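Local coordinates for protein V-type ATPase 116 kDa subunit (Meiothermus ruber, PDB 3RRK) that forms the cytoplasmic N-terminal domain of subunit I, a homolog of subunit a, in a V-ATPase that probably moves protons by a rotary mechanism, at residues A163-L168 with F176-E181. Sequence-based numbering, arbitrary orientation.
Sequences AVRKAL and FVLEAE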
ATOM      1  N   ALA A 163     -24.912  35.561  13.811  1.00 84.06           N
ATOM      2  CA  ALA A 163     -25.028  36.001  12.427  1.00 81.76           C
ATOM      3  C   ALA A 163     -25.899  35.027  11.635  1.00 80.76           C
ATOM      4  O   ALA A 163     -26.685  35.436  10.774  1.00 84.79           O
ATOM      5  CB  ALA A 163     -23.636  36.140  11.788  1.00 70.79           C
ATOM      6  N   VAL A 164     -25.744  33.741  11.948  1.00 70.12           N
ATOM      7  CA  VAL A 164     -26.525  32.665  11.344  1.00 72.95           C
ATOM      8  C   VAL A 164     -27.989  32.745  11.773  1.00 75.29           C
ATOM      9  O   VAL A 164     -28.908  32.685  10.946  1.00 69.24           O
ATOM     10  CB  VAL A 164     -25.994  31.292  11.791  1.00 70.26           C
ATOM     11  CG1 VAL A 164     -26.943  30.187  11.368  1.00 71.51           C
ATOM     12  CG2 VAL A 164     -24.617  31.052  11.241  1.00 68.49           C
ATOM     13  N   ARG A 165     -28.189  32.851  13.080  1.00 73.05           N
ATOM     14  CA  ARG A 165     -29.518  33.025  13.629  1.00 77.54           C
ATOM     15  C   ARG A 165     -30.181  34.218  12.950  1.00 81.54           C
ATOM     16  O   ARG A 165     -31.368  34.172  12.622  1.00 82.97           O
ATOM     17  CB  ARG A 165     -29.447  33.215  15.145  1.00 78.15           C
ATOM     18  CG  ARG A 165     -30.784  33.512  15.797  1.00 93.15           C
ATOM     19  CD  ARG A 165     -30.713  33.421  17.321  1.00101.79           C
ATOM     20  NE  ARG A 165     -31.004  32.072  17.808  1.00105.69           N
ATOM     21  CZ  ARG A 165     -30.161  31.316  18.509  1.00105.13           C
ATOM     22  NH1 ARG A 165     -28.951  31.765  18.827  1.00105.16           N
ATOM     23  NH2 ARG A 165     -30.535  30.107  18.900  1.00101.06           N
ATOM     24  N   LYS A 166     -29.401  35.270  12.715  1.00 82.07           N
ATOM     25  CA  LYS A 166     -29.913  36.458  12.046  1.00 92.20           C
ATOM     26  C   LYS A 166     -30.303  36.157  10.610  1.00 89.34           C
ATOM     27  O   LYS A 166     -31.417  36.464  10.193  1.00 95.73           O
ATOM     28  CB  LYS A 166     -28.906  37.605  12.080  1.00106.97           C
ATOM     29  CG  LYS A 166     -29.304  38.772  11.181  1.00119.51           C
ATOM     30  CD  LYS A 166     -28.431  40.000  11.400  1.00129.01           C
ATOM     31  CE  LYS A 166     -28.754  41.101  10.390  1.00135.16           C
ATOM     32  NZ  LYS A 166     -28.369  40.721   8.996  1.00135.26           N
ATOM     33  N   ALA A 167     -29.387  35.569   9.850  1.00 79.41           N
ATOM     34  CA  ALA A 167     -29.697  35.137   8.491  1.00 77.15           C
ATOM     35  C   ALA A 167     -30.948  34.249   8.452  1.00 80.10           C
ATOM     36  O   ALA A 167     -31.885  34.520   7.705  1.00 78.67           O
ATOM     37  CB  ALA A 167     -28.514  34.405   7.884  1.00 69.24           C
ATOM     38  N   LEU A 168     -30.954  33.186   9.251  1.00 76.46           N
ATOM     39  CA  LEU A 168     -32.080  32.259   9.266  1.00 76.93           C
ATOM     40  C   LEU A 168     -33.394  32.980   9.493  1.00 85.41           C
ATOM     41  O   LEU A 168     -34.355  32.760   8.763  1.00 94.74           O
ATOM     42  CB  LEU A 168     -31.898  31.190  10.341  1.00 74.27           C
ATOM     43  CG  LEU A 168     -30.903  30.076  10.026  1.00 68.42           C
ATOM     44  CD1 LEU A 168     -30.732  29.189  11.237  1.00 73.08           C
ATOM     45  CD2 LEU A 168     -31.362  29.259   8.836  1.00 59.76           C
ATOM     46  N   PHE A 176     -37.850  27.973  12.389  1.00 74.39           N
ATOM     47  CA  PHE A 176     -36.614  27.209  12.537  1.00 70.30           C
ATOM     48  C   PHE A 176     -36.204  27.154  13.999  1.00 73.79           C
ATOM     49  O   PHE A 176     -36.641  27.968  14.819  1.00 75.30           O
ATOM     50  CB  PHE A 176     -35.469  27.817  11.715  1.00 64.45           C
ATOM     51  CG  PHE A 176     -34.918  29.096  12.288  1.00 62.81           C
ATOM     52  CD1 PHE A 176     -33.836  29.073  13.161  1.00 65.08           C
ATOM     53  CD2 PHE A 176     -35.479  30.326  11.950  1.00 68.83           C
ATOM     54  CE1 PHE A 176     -33.318  30.255  13.686  1.00 73.34           C
ATOM     55  CE2 PHE A 176     -34.971  31.515  12.469  1.00 73.63           C
ATOM     56  CZ  PHE A 176     -33.888  31.481  13.337  1.00 75.60           C
ATOM     57  N   VAL A 177     -35.349  26.192  14.312  1.00 78.16           N
ATOM     58  CA  VAL A 177     -34.769  26.069  15.641  1.00 76.08           C
ATOM     59  C   VAL A 177     -33.252  25.976  15.519  1.00 75.83           C
ATOM     60  O   VAL A 177     -32.714  25.059  14.896  1.00 72.54           O
ATOM     61  CB  VAL A 177     -35.304  24.826  16.375  1.00 71.58           C
ATOM     62  CG1 VAL A 177     -34.507  24.577  17.640  1.00 73.95           C
ATOM     63  CG2 VAL A 177     -36.785  24.992  16.687  1.00 67.21           C
ATOM     64  N   LEU A 178     -32.554  26.937  16.103  1.00 77.73           N
ATOM     65  CA  LEU A 178     -31.103  26.908  16.072  1.00 69.15           C
ATOM     66  C   LEU A 178     -30.545  26.696  17.473  1.00 72.42           C
ATOM     67  O   LEU A 178     -30.644  27.564  18.328  1.00 80.09           O
ATOM     68  CB  LEU A 178     -30.557  28.187  15.446  1.00 66.65           C
ATOM     69  CG  LEU A 178     -29.037  28.248  15.308  1.00 67.73           C
ATOM     70  CD1 LEU A 178     -28.469  27.005  14.582  1.00 61.69           C
ATOM     71  CD2 LEU A 178     -28.630  29.544  14.613  1.00 74.12           C
ATOM     72  N   GLU A 179     -29.978  25.522  17.706  1.00 72.92           N
ATOM     73  CA  GLU A 179     -29.382  25.214  18.993  1.00 75.90           C
ATOM     74  C   GLU A 179     -27.956  24.743  18.782  1.00 78.36           C
ATOM     75  O   GLU A 179     -27.598  24.293  17.694  1.00 83.16           O
ATOM     76  CB  GLU A 179     -30.206  24.150  19.714  1.00 85.81           C
ATOM     77  CG  GLU A 179     -31.603  24.622  20.099  1.00 98.92           C
ATOM     78  CD  GLU A 179     -31.586  25.855  21.001  1.00110.61           C
ATOM     79  OE1 GLU A 179     -30.893  25.821  22.042  1.00113.41           O
ATOM     80  OE2 GLU A 179     -32.259  26.858  20.666  1.00113.46           O
ATOM     81  N   ALA A 180     -27.135  24.857  19.814  1.00 75.80           N
ATOM     82  CA  ALA A 180     -25.715  24.586  19.661  1.00 72.31           C
ATOM     83  C   ALA A 180     -25.098  24.106  20.960  1.00 81.89           C
ATOM     84  O   ALA A 180     -25.546  24.466  22.053  1.00 89.83           O
ATOM     85  CB  ALA A 180     -25.004  25.816  19.170  1.00 65.62           C
ATOM     86  N   GLU A 181     -24.068  23.278  20.831  1.00 85.41           N
ATOM     87  CA  GLU A 181     -23.345  22.763  21.982  1.00 88.29           C
ATOM     88  C   GLU A 181     -21.879  23.058  21.788  1.00 86.90           C
ATOM     89  O   GLU A 181     -21.373  22.988  20.670  1.00 84.60           O
ATOM     90  CB  GLU A 181     -23.569  21.259  22.163  1.00 86.99           C
ATOM     91  CG  GLU A 181     -24.848  20.911  22.903  1.00 90.86           C
ATOM     92  CD  GLU A 181     -24.938  21.597  24.256  1.00102.35           C
ATOM     93  OE1 GLU A 181     -23.903  21.664  24.958  1.00104.28           O
ATOM     94  OE2 GLU A 181     -26.040  22.075  24.613  1.00107.44           O
TER
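Helix 158-172 packs against edge strand 177-182 of a three-stranded antiparallel sheet, in the lobe far from the domain centre, with Leu168, Val164 and Arg165 meeting Phe176 and Leu178. Leu168 CB sits over the centre of one face of the Phe176 ring, a CH-pi contact of 3.6 Å to the centroid, 12° off the normal, while its CD1 reaches CD1 of the same ring at 3.7 Å. With chi1 73°, Phe176 CG lies between backbone N and carbonyl carbon, turning the ring to the helix. Segments 163-168 and 177-181 run nearly antiparallel (169°): a turn after the helix leads back into the strand, which pairs with central strand 187-194. Leu178 CD2 rests against both Val164 CG1 (3.7 Å) and Leu168 CD1 (4.0 Å), and meets Arg165 CB; Val191 of the central strand touches both leucines. The Arg165 chain bends at chi3 and carries NH2 toward Leu178 O, at an angle too poor for a hydrogen bond; Glu179 OE2 lies at the guanidinium edge, 4.1 Å from NH2, beyond a salt bridge. With Phe176 cut back to an alanine, Leu168 CB and CD1 would probably lose the ring they rest on, opening a gap.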